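Local coordinates for protein titin (Homo sapiens, PDB 2A38) that serves as a giant elastic scaffold of muscle sarcomeres, whose N-terminal pair of immunoglobulin domains probably helps anchor it in the Z-disc, at residues A[111-116]-A[121-126]; A[161-166]-A[189-194]; A[125-128]-A[134-137]. All blocks are in the same frame, centred on the assembly; numbering follows the deposited sequence.

Contact 1: residues A[111-116]-A[121-126]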
ATOM      1  N   GLN A 111      16.856  21.339  -0.598  1.00 23.69           N
ATOM      2  CA  GLN A 111      17.857  21.845  -1.527  1.00 26.60           C
ATOM      3  C   GLN A 111      18.499  23.086  -0.933  1.00 25.46           C
ATOM      4  O   GLN A 111      17.814  23.929  -0.363  1.00 25.09           O
ATOM      5  CB  GLN A 111      17.229  22.196  -2.877  1.00 30.00           C
ATOM      6  CG  GLN A 111      16.742  20.997  -3.674  1.00 37.44           C
ATOM      7  CD  GLN A 111      16.196  21.401  -5.038  1.00 42.46           C
ATOM      8  OE1 GLN A 111      16.932  21.934  -5.877  1.00 44.68           O
ATOM      9  NE2 GLN A 111      14.900  21.152  -5.267  1.00 43.56           N
ATOM     10  N   SER A 112      19.816  23.193  -1.061  1.00 24.63           N
ATOM     11  CA  SER A 112      20.531  24.348  -0.539  1.00 24.92           C
ATOM     12  C   SER A 112      20.145  25.613  -1.286  1.00 25.71           C
ATOM     13  O   SER A 112      19.823  25.579  -2.474  1.00 27.18           O
ATOM     14  CB  SER A 112      22.034  24.145  -0.674  1.00 25.45           C
ATOM     15  OG  SER A 112      22.465  23.057   0.118  1.00 31.06           O
ATOM     16  N   MET A 113      20.169  26.743  -0.595  1.00 25.59           N
ATOM     17  CA  MET A 113      19.848  27.980  -1.262  1.00 25.34           C
ATOM     18  C   MET A 113      20.479  29.197  -0.629  1.00 24.04           C
ATOM     19  O   MET A 113      20.693  29.266   0.586  1.00 22.28           O
ATOM     20  CB  MET A 113      18.335  28.148  -1.379  1.00 31.14           C
ATOM     21  CG  MET A 113      17.544  27.835  -0.140  1.00 35.59           C
ATOM     22  SD  MET A 113      15.807  27.674  -0.630  1.00 44.55           S
ATOM     23  CE  MET A 113      15.315  29.415  -0.703  1.00 40.91           C
ATOM     24  N   THR A 114      20.797  30.154  -1.489  1.00 22.45           N
ATOM     25  CA  THR A 114      21.426  31.393  -1.073  1.00 22.22           C
ATOM     26  C   THR A 114      20.492  32.503  -1.491  1.00 22.15           C
ATOM     27  O   THR A 114      20.139  32.612  -2.664  1.00 22.09           O
ATOM     28  CB  THR A 114      22.789  31.569  -1.772  1.00 22.55           C
ATOM     29  OG1 THR A 114      23.558  30.369  -1.610  1.00 23.01           O
ATOM     30  CG2 THR A 114      23.561  32.737  -1.175  1.00 22.91           C
ATOM     31  N   VAL A 115      20.078  33.313  -0.525  1.00 21.17           N
ATOM     32  CA  VAL A 115      19.171  34.415  -0.796  1.00 20.48           C
ATOM     33  C   VAL A 115      19.622  35.682  -0.092  1.00 21.13           C
ATOM     34  O   VAL A 115      20.437  35.640   0.828  1.00 20.16           O
ATOM     35  CB  VAL A 115      17.737  34.073  -0.331  1.00 20.04           C
ATOM     36  CG1 VAL A 115      17.269  32.783  -1.005  1.00 18.41           C
ATOM     37  CG2 VAL A 115      17.702  33.930   1.195  1.00 19.05           C
ATOM     38  N   ARG A 116      19.096  36.817  -0.530  1.00 22.86           N
ATOM     39  CA  ARG A 116      19.446  38.074   0.099  1.00 24.67           C
ATOM     40  C   ARG A 116      18.540  38.350   1.291  1.00 25.59           C
ATOM     41  O   ARG A 116      17.412  37.846   1.381  1.00 24.66           O
ATOM     42  CB  ARG A 116      19.371  39.222  -0.901  1.00 26.98           C
ATOM     43  CG  ARG A 116      20.708  39.548  -1.545  1.00 32.19           C
ATOM     44  CD  ARG A 116      20.623  40.818  -2.380  1.00 36.67           C
ATOM     45  NE  ARG A 116      20.121  40.533  -3.717  1.00 40.09           N
ATOM     46  CZ  ARG A 116      20.872  40.048  -4.701  1.00 42.34           C
ATOM     47  NH1 ARG A 116      22.167  39.801  -4.503  1.00 42.03           N
ATOM     48  NH2 ARG A 116      20.323  39.790  -5.880  1.00 43.49           N
ATOM     49  N   VAL A 121      11.548  32.529   2.138  1.00 21.22           N
ATOM     50  CA  VAL A 121      12.151  31.246   1.780  1.00 21.74           C
ATOM     51  C   VAL A 121      11.290  30.061   2.188  1.00 22.74           C
ATOM     52  O   VAL A 121      10.684  30.060   3.260  1.00 22.45           O
ATOM     53  CB  VAL A 121      13.531  31.081   2.463  1.00 22.88           C
ATOM     54  CG1 VAL A 121      14.032  29.667   2.312  1.00 24.16           C
ATOM     55  CG2 VAL A 121      14.519  32.046   1.860  1.00 25.89           C
ATOM     56  N   ARG A 122      11.239  29.053   1.324  1.00 24.29           N
ATOM     57  CA  ARG A 122      10.483  27.843   1.617  1.00 26.41           C
ATOM     58  C   ARG A 122      11.331  26.622   1.309  1.00 25.65           C
ATOM     59  O   ARG A 122      11.853  26.478   0.203  1.00 26.32           O
ATOM     60  CB  ARG A 122       9.185  27.786   0.807  1.00 27.76           C
ATOM     61  CG  ARG A 122       8.309  26.576   1.109  1.00 31.94           C
ATOM     62  CD  ARG A 122       6.860  27.001   1.221  1.00 37.11           C
ATOM     63  NE  ARG A 122       6.568  28.042   0.238  1.00 42.34           N
ATOM     64  CZ  ARG A 122       5.553  28.899   0.315  1.00 43.61           C
ATOM     65  NH1 ARG A 122       5.389  29.809  -0.636  1.00 44.58           N
ATOM     66  NH2 ARG A 122       4.704  28.853   1.337  1.00 44.37           N
ATOM     67  N   LEU A 123      11.498  25.769   2.313  1.00 25.19           N
ATOM     68  CA  LEU A 123      12.258  24.537   2.168  1.00 24.50           C
ATOM     69  C   LEU A 123      11.233  23.401   2.275  1.00 24.56           C
ATOM     70  O   LEU A 123      10.538  23.290   3.282  1.00 24.56           O
ATOM     71  CB  LEU A 123      13.290  24.428   3.294  1.00 24.85           C
ATOM     72  CG  LEU A 123      14.230  25.626   3.448  1.00 25.77           C
ATOM     73  CD1 LEU A 123      15.076  25.491   4.704  1.00 24.30           C
ATOM     74  CD2 LEU A 123      15.102  25.723   2.220  1.00 26.41           C
ATOM     75  N   GLN A 124      11.131  22.569   1.242  1.00 24.32           N
ATOM     76  CA  GLN A 124      10.176  21.464   1.251  1.00 24.17           C
ATOM     77  C   GLN A 124      10.776  20.090   1.050  1.00 23.10           C
ATOM     78  O   GLN A 124      11.839  19.937   0.455  1.00 23.64           O
ATOM     79  CB  GLN A 124       9.127  21.626   0.155  1.00 27.06           C
ATOM     80  CG  GLN A 124       8.264  22.843   0.239  1.00 33.79           C
ATOM     81  CD  GLN A 124       7.037  22.696  -0.638  1.00 35.83           C
ATOM     82  OE1 GLN A 124       7.090  22.055  -1.692  1.00 36.65           O
ATOM     83  NE2 GLN A 124       5.928  23.294  -0.214  1.00 37.44           N
ATOM     84  N   VAL A 125      10.038  19.091   1.524  1.00 21.31           N
ATOM     85  CA  VAL A 125      10.400  17.694   1.386  1.00 17.17           C
ATOM     86  C   VAL A 125       9.103  16.900   1.210  1.00 17.20           C
ATOM     87  O   VAL A 125       8.035  17.309   1.671  1.00 16.74           O
ATOM     88  CB  VAL A 125      11.125  17.149   2.646  1.00 19.56           C
ATOM     89  CG1 VAL A 125      12.428  17.888   2.875  1.00 17.94           C
ATOM     90  CG2 VAL A 125      10.217  17.279   3.869  1.00 19.35           C
ATOM     91  N   ARG A 126       9.190  15.780   0.516  1.00 16.64           N
ATOM     92  CA  ARG A 126       8.039  14.901   0.343  1.00 18.03           C
ATOM     93  C   ARG A 126       8.560  13.550   0.827  1.00 16.99           C
ATOM     94  O   ARG A 126       9.546  13.042   0.310  1.00 14.92           O
ATOM     95  CB  ARG A 126       7.601  14.817  -1.122  1.00 19.84           C
ATOM     96  CG  ARG A 126       6.440  13.861  -1.314  1.00 24.70           C
ATOM     97  CD  ARG A 126       5.936  13.853  -2.743  1.00 29.93           C
ATOM     98  NE  ARG A 126       5.090  15.005  -3.043  1.00 33.79           N
ATOM     99  CZ  ARG A 126       3.854  15.169  -2.578  1.00 35.83           C
ATOM    100  NH1 ARG A 126       3.306  14.256  -1.782  1.00 36.95           N
ATOM    101  NH2 ARG A 126       3.158  16.246  -2.922  1.00 36.53           N
TER
HETATM  102  O   HOH W   1      13.704  22.624  -0.342  1.00 39.04           O

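Contact 2: residues A[161-166]-A[189-194]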
ATOM      1  N   LEU A 161       8.921  24.159   5.384  1.00 19.01           N
ATOM      2  CA  LEU A 161       9.428  25.058   6.398  1.00 19.44           C
ATOM      3  C   LEU A 161       9.474  26.396   5.677  1.00 19.27           C
ATOM      4  O   LEU A 161      10.256  26.588   4.748  1.00 19.25           O
ATOM      5  CB  LEU A 161      10.834  24.676   6.858  1.00 19.14           C
ATOM      6  CG  LEU A 161      11.470  25.784   7.709  1.00 20.94           C
ATOM      7  CD1 LEU A 161      10.572  26.104   8.889  1.00 20.65           C
ATOM      8  CD2 LEU A 161      12.843  25.359   8.191  1.00 20.96           C
ATOM      9  N   LEU A 162       8.606  27.306   6.090  1.00 19.04           N
ATOM     10  CA  LEU A 162       8.553  28.618   5.484  1.00 18.58           C
ATOM     11  C   LEU A 162       9.183  29.655   6.396  1.00 18.30           C
ATOM     12  O   LEU A 162       8.837  29.751   7.575  1.00 17.28           O
ATOM     13  CB  LEU A 162       7.103  29.010   5.199  1.00 19.21           C
ATOM     14  CG  LEU A 162       6.903  30.467   4.772  1.00 21.09           C
ATOM     15  CD1 LEU A 162       7.511  30.685   3.388  1.00 21.41           C
ATOM     16  CD2 LEU A 162       5.432  30.802   4.774  1.00 21.17           C
ATOM     17  N   ILE A 163      10.133  30.404   5.847  1.00 17.12           N
ATOM     18  CA  ILE A 163      10.789  31.481   6.574  1.00 17.84           C
ATOM     19  C   ILE A 163      10.275  32.698   5.813  1.00 17.68           C
ATOM     20  O   ILE A 163      10.689  32.960   4.683  1.00 17.11           O
ATOM     21  CB  ILE A 163      12.324  31.363   6.483  1.00 16.78           C
ATOM     22  CG1 ILE A 163      12.755  29.973   6.964  1.00 17.06           C
ATOM     23  CG2 ILE A 163      12.988  32.412   7.351  1.00 17.08           C
ATOM     24  CD1 ILE A 163      14.231  29.717   6.835  1.00 15.71           C
ATOM     25  N   ALA A 164       9.330  33.399   6.428  1.00 17.56           N
ATOM     26  CA  ALA A 164       8.687  34.556   5.825  1.00 19.33           C
ATOM     27  C   ALA A 164       9.638  35.695   5.468  1.00 19.80           C
ATOM     28  O   ALA A 164       9.499  36.325   4.411  1.00 21.29           O
ATOM     29  CB  ALA A 164       7.585  35.061   6.750  1.00 19.27           C
ATOM     30  N   GLU A 165      10.584  35.968   6.359  1.00 19.91           N
ATOM     31  CA  GLU A 165      11.575  37.017   6.161  1.00 19.18           C
ATOM     32  C   GLU A 165      12.902  36.474   6.651  1.00 18.86           C
ATOM     33  O   GLU A 165      13.150  36.425   7.855  1.00 18.42           O
ATOM     34  CB  GLU A 165      11.231  38.250   6.982  1.00 21.92           C
ATOM     35  CG  GLU A 165      10.176  39.131   6.402  1.00 26.51           C
ATOM     36  CD  GLU A 165       9.893  40.313   7.301  1.00 28.69           C
ATOM     37  OE1 GLU A 165      10.804  41.145   7.515  1.00 27.13           O
ATOM     38  OE2 GLU A 165       8.754  40.401   7.804  1.00 32.39           O
ATOM     39  N   ALA A 166      13.752  36.067   5.721  1.00 17.75           N
ATOM     40  CA  ALA A 166      15.040  35.506   6.069  1.00 18.05           C
ATOM     41  C   ALA A 166      16.096  36.575   6.315  1.00 19.47           C
ATOM     42  O   ALA A 166      16.293  37.457   5.480  1.00 19.59           O
ATOM     43  CB  ALA A 166      15.495  34.579   4.968  1.00 17.34           C
ATOM     44  N   ALA A 189      20.465  20.392   4.003  1.00 20.53           N
ATOM     45  CA  ALA A 189      20.688  21.474   3.053  1.00 19.79           C
ATOM     46  C   ALA A 189      21.279  22.675   3.782  1.00 20.02           C
ATOM     47  O   ALA A 189      21.115  22.839   4.993  1.00 18.74           O
ATOM     48  CB  ALA A 189      19.384  21.870   2.383  1.00 18.89           C
ATOM     49  N   GLU A 190      21.953  23.522   3.018  1.00 21.19           N
ATOM     50  CA  GLU A 190      22.587  24.710   3.552  1.00 21.12           C
ATOM     51  C   GLU A 190      21.821  25.958   3.146  1.00 19.02           C
ATOM     52  O   GLU A 190      21.574  26.188   1.966  1.00 19.00           O
ATOM     53  CB  GLU A 190      24.009  24.801   3.007  1.00 25.73           C
ATOM     54  CG  GLU A 190      24.945  25.604   3.870  1.00 33.42           C
ATOM     55  CD  GLU A 190      25.111  24.994   5.247  1.00 37.83           C
ATOM     56  OE1 GLU A 190      25.228  23.744   5.332  1.00 39.17           O
ATOM     57  OE2 GLU A 190      25.135  25.763   6.241  1.00 41.16           O
ATOM     58  N   LEU A 191      21.440  26.767   4.122  1.00 17.26           N
ATOM     59  CA  LEU A 191      20.742  28.006   3.827  1.00 15.77           C
ATOM     60  C   LEU A 191      21.664  29.176   4.134  1.00 15.89           C
ATOM     61  O   LEU A 191      22.128  29.312   5.261  1.00 13.81           O
ATOM     62  CB  LEU A 191      19.488  28.130   4.676  1.00 14.28           C
ATOM     63  CG  LEU A 191      18.849  29.509   4.561  1.00 14.18           C
ATOM     64  CD1 LEU A 191      18.380  29.767   3.118  1.00 14.89           C
ATOM     65  CD2 LEU A 191      17.693  29.596   5.540  1.00 15.14           C
ATOM     66  N   LEU A 192      21.933  30.010   3.135  1.00 16.48           N
ATOM     67  CA  LEU A 192      22.793  31.178   3.324  1.00 19.32           C
ATOM     68  C   LEU A 192      22.043  32.469   3.028  1.00 20.05           C
ATOM     69  O   LEU A 192      21.478  32.626   1.955  1.00 18.21           O
ATOM     70  CB  LEU A 192      24.016  31.107   2.407  1.00 20.24           C
ATOM     71  CG  LEU A 192      25.211  30.234   2.799  1.00 23.65           C
ATOM     72  CD1 LEU A 192      24.753  28.868   3.273  1.00 26.66           C
ATOM     73  CD2 LEU A 192      26.129  30.099   1.594  1.00 22.97           C
ATOM     74  N   VAL A 193      22.042  33.386   3.989  1.00 20.78           N
ATOM     75  CA  VAL A 193      21.381  34.670   3.817  1.00 23.69           C
ATOM     76  C   VAL A 193      22.421  35.786   3.892  1.00 26.65           C
ATOM     77  O   VAL A 193      23.147  35.894   4.880  1.00 26.59           O
ATOM     78  CB  VAL A 193      20.316  34.908   4.913  1.00 20.77           C
ATOM     79  CG1 VAL A 193      19.549  36.187   4.620  1.00 19.19           C
ATOM     80  CG2 VAL A 193      19.368  33.734   4.977  1.00 19.26           C
ATOM     81  N   GLN A 194      22.496  36.607   2.847  1.00 30.24           N
ATOM     82  CA  GLN A 194      23.449  37.717   2.804  1.00 34.36           C
ATOM     83  C   GLN A 194      22.915  38.978   3.491  1.00 36.28           C
ATOM     84  O   GLN A 194      21.737  39.320   3.243  1.00 37.34           O
ATOM     85  CB  GLN A 194      23.791  38.059   1.356  1.00 36.09           C
ATOM     86  CG  GLN A 194      24.486  36.953   0.602  1.00 40.33           C
ATOM     87  CD  GLN A 194      25.023  37.420  -0.739  1.00 42.81           C
ATOM     88  OE1 GLN A 194      25.638  36.649  -1.472  1.00 44.78           O
ATOM     89  NE2 GLN A 194      24.791  38.689  -1.066  1.00 43.01           N
ATOM     90  OXT GLN A 194      23.683  39.625   4.247  1.00 36.67           O
TER

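Contact 3: residues A[125-128]-A[134-137]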
ATOM      1  N   VAL A 125      10.038  19.091   1.524  1.00 21.31           N
ATOM      2  CA  VAL A 125      10.400  17.694   1.386  1.00 17.17           C
ATOM      3  C   VAL A 125       9.103  16.900   1.210  1.00 17.20           C
ATOM      4  O   VAL A 125       8.035  17.309   1.671  1.00 16.74           O
ATOM      5  CB  VAL A 125      11.125  17.149   2.646  1.00 19.56           C
ATOM      6  CG1 VAL A 125      12.428  17.888   2.875  1.00 17.94           C
ATOM      7  CG2 VAL A 125      10.217  17.279   3.869  1.00 19.35           C
ATOM      8  N   ARG A 126       9.190  15.780   0.516  1.00 16.64           N
ATOM      9  CA  ARG A 126       8.039  14.901   0.343  1.00 18.03           C
ATOM     10  C   ARG A 126       8.560  13.550   0.827  1.00 16.99           C
ATOM     11  O   ARG A 126       9.546  13.042   0.310  1.00 14.92           O
ATOM     12  CB  ARG A 126       7.601  14.817  -1.122  1.00 19.84           C
ATOM     13  CG  ARG A 126       6.440  13.861  -1.314  1.00 24.70           C
ATOM     14  CD  ARG A 126       5.936  13.853  -2.743  1.00 29.93           C
ATOM     15  NE  ARG A 126       5.090  15.005  -3.043  1.00 33.79           N
ATOM     16  CZ  ARG A 126       3.854  15.169  -2.578  1.00 35.83           C
ATOM     17  NH1 ARG A 126       3.306  14.256  -1.782  1.00 36.95           N
ATOM     18  NH2 ARG A 126       3.158  16.246  -2.922  1.00 36.53           N
ATOM     19  N   VAL A 127       7.913  12.991   1.842  1.00 18.53           N
ATOM     20  CA  VAL A 127       8.354  11.726   2.420  1.00 19.44           C
ATOM     21  C   VAL A 127       7.304  10.630   2.368  1.00 20.69           C
ATOM     22  O   VAL A 127       6.124  10.872   2.619  1.00 21.18           O
ATOM     23  CB  VAL A 127       8.746  11.904   3.909  1.00 20.35           C
ATOM     24  CG1 VAL A 127       9.306  10.602   4.456  1.00 20.85           C
ATOM     25  CG2 VAL A 127       9.750  13.018   4.059  1.00 18.65           C
ATOM     26  N   THR A 128       7.749   9.417   2.058  1.00 21.91           N
ATOM     27  CA  THR A 128       6.860   8.262   2.011  1.00 22.85           C
ATOM     28  C   THR A 128       7.422   7.177   2.921  1.00 22.42           C
ATOM     29  O   THR A 128       8.580   7.237   3.333  1.00 21.38           O
ATOM     30  CB  THR A 128       6.741   7.690   0.592  1.00 23.43           C
ATOM     31  OG1 THR A 128       8.051   7.370   0.098  1.00 26.14           O
ATOM     32  CG2 THR A 128       6.058   8.699  -0.338  1.00 24.28           C
ATOM     33  N   VAL A 134       7.517   9.680  10.951  1.00 17.37           N
ATOM     34  CA  VAL A 134       7.385  10.825  11.840  1.00 17.27           C
ATOM     35  C   VAL A 134       8.477  11.735  11.297  1.00 16.51           C
ATOM     36  O   VAL A 134       9.630  11.319  11.186  1.00 15.85           O
ATOM     37  CB  VAL A 134       7.713  10.468  13.298  1.00 19.70           C
ATOM     38  CG1 VAL A 134       7.761  11.742  14.141  1.00 18.86           C
ATOM     39  CG2 VAL A 134       6.668   9.506  13.844  1.00 21.88           C
ATOM     40  N   VAL A 135       8.124  12.967  10.953  1.00 16.74           N
ATOM     41  CA  VAL A 135       9.091  13.896  10.376  1.00 16.50           C
ATOM     42  C   VAL A 135       9.358  15.100  11.269  1.00 17.75           C
ATOM     43  O   VAL A 135       8.429  15.739  11.758  1.00 19.19           O
ATOM     44  CB  VAL A 135       8.588  14.392   9.000  1.00 15.50           C
ATOM     45  CG1 VAL A 135       9.654  15.192   8.292  1.00 17.67           C
ATOM     46  CG2 VAL A 135       8.175  13.206   8.148  1.00 15.98           C
ATOM     47  N   LYS A 136      10.630  15.410  11.479  1.00 17.26           N
ATOM     48  CA  LYS A 136      11.004  16.564  12.293  1.00 18.33           C
ATOM     49  C   LYS A 136      12.081  17.373  11.592  1.00 16.95           C
ATOM     50  O   LYS A 136      12.928  16.818  10.908  1.00 15.72           O
ATOM     51  CB  LYS A 136      11.478  16.113  13.672  1.00 19.68           C
ATOM     52  CG  LYS A 136      10.355  15.509  14.496  1.00 23.22           C
ATOM     53  CD  LYS A 136      10.812  15.098  15.882  1.00 25.80           C
ATOM     54  CE  LYS A 136       9.621  14.605  16.711  1.00 29.06           C
ATOM     55  NZ  LYS A 136      10.031  14.078  18.050  1.00 31.52           N
ATOM     56  N   PHE A 137      12.031  18.687  11.758  1.00 17.41           N
ATOM     57  CA  PHE A 137      12.988  19.584  11.120  1.00 16.62           C
ATOM     58  C   PHE A 137      13.989  20.116  12.120  1.00 15.85           C
ATOM     59  O   PHE A 137      13.638  20.423  13.259  1.00 16.94           O
ATOM     60  CB  PHE A 137      12.261  20.761  10.470  1.00 18.72           C
ATOM     61  CG  PHE A 137      11.310  20.364   9.380  1.00 22.74           C
ATOM     62  CD1 PHE A 137      10.135  19.665   9.674  1.00 25.06           C
ATOM     63  CD2 PHE A 137      11.590  20.678   8.052  1.00 24.40           C
ATOM     64  CE1 PHE A 137       9.255  19.286   8.654  1.00 27.20           C
ATOM     65  CE2 PHE A 137      10.718  20.303   7.024  1.00 26.53           C
ATOM     66  CZ  PHE A 137       9.550  19.607   7.328  1.00 25.88           C
TER

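Contact 1: residues A[111-116]-A[121-126]
The thioether of M113 is laid against two residues of the facing strand, V121 and L123. Its terminal CE meets V121 tip to tip, 3.3 Å from V121 CG1, closer than carbons usually pack, while V121 CG2 also lies beside this methyl. One atom back, M113 SD rests 3.5 Å from L123 CD2, the two side chains running at a slant to each other. V115 adds a branch-to-branch touch, its CG2 lying 3.8 Å from V121 CG2, so V121 fits between M113 and V115. The methionine reaches both partners because CG sits between the backbone N and the carbonyl carbon (chi1 45°) and the chain bends at its last torsion (chi3 -81°), setting CE toward V121. With an alanine in place of M113, V121 and L123 would probably lose the sulfur and methyl that pack on them, and a gap would be likely to open between the strands.

This is the cross-sandwich packing of an I-set immunoglobulin domain. Strand 113-115, the A' strand, and strand 119-130, strand B, belong to opposite sheets; their axes run almost antiparallel at 172° and approach to 9.7 Å. Backbone bonds to E190, L192 and Q194 hold the A' side, and one to I163 holds V121. At the edge of the interface a water accepts from Q124 N at 3.0 Å and, weakly, from Q111 N at 3.4 Å. S112, turned the other way, fastens its OG to E190 N.

Contact 2: residues A[161-166]-A[189-194]
I163 points the end of its chain at L191, and the two meet tip to tip, with I163 CD1 3.7 Å from L191 CD2. Each is set up for the meeting by its own torsions: I163 runs extended from CG1 to CD1 (chi2 176°), and in L191 a CG anti to the backbone N (chi1 171°) carries the isobutyl group toward strand 158-166, where CD2 meets the isoleucine methyl. A second touch lies further toward the C-terminus. V193 uses both branches on A166, CG2 packing on A166 CB at 4.0 Å and CG1 resting 3.6 Å from A166 O. The chain turns a corner at 164 and 165, after which A166 faces V193, their CA atoms 6.8 Å apart.

All four residues are buried and the side-chain packing between them is apolar, with the carbonyl of A166 the one polar group touched. Y174 of strand 172-180 is touched by both I163 and L191, while M113 and V115 pack against L191 and V193 from the neighbouring strand. A166 is also tied by backbone bonds to G118 and S119, where strand 119-130 begins. Strands 158-166 and 183-193, E and G of the domain, lie in different sheets, and their inward side chains closing on each other at the C-terminal end are characteristic of the immunoglobulin beta-sandwich core.

Contact 3: residues A[125-128]-A[134-137]
Two pairs of apolar side chains, all but V135 fully buried, join strands B and C of an I-set immunoglobulin domain across the interior of its sandwich: V125 with F137 and V127 with V135. V125 directs its CG2 at the far end of the phenyl ring, 4.2 Å from F137 CZ, and meets it obliquely. The ring gets there by its first torsion: with CG opposite the carbonyl carbon (chi1 -62°), it leans back toward strand B although CB itself does not head that way. The second pair is methyl against methyl, V127 CG2 to V135 CG2 at 4.4 Å, which makes this a light touch between strands whose CA atoms at V127 and V135 stand 8.3 Å apart. Alternation along each strand turns V125 and V127, and V135 and F137, to the interior.

Other strands fill in round these pairs. Y159 of strand 158-166 touches V125, V135 and F137, and V176 of strand 172-180 packs on V125 and V135. F106 of strand 102-106 lies against both V125 and V127, with A178 beside V127, so residues from both sheets surround the pairing of strand 119-130 with strand 134-139.

How the contacts relate
All three contacts pack one sheet of the second immunoglobulin domain on the other, but at different depths and places. Contacts 2 and 3 are made by apolar, largely buried side chains, whereas contact 1 has a thioether in its apolar packing and, at its edge, a water held by one backbone N-H and weakly by another. Contacts 1 and 3 share strand 119-130, their centres about 15 Å apart, with V125 and R126 in both. The centres of contacts 1 and 2 are about 6 Å apart: strands 119-130 and 158-166 pair through backbone hydrogen bonds in one sheet, while strands 113-115 and 183-193 adjoin in the other. L161 CB packs on F137 CD2, connecting 161-166 to contact 3.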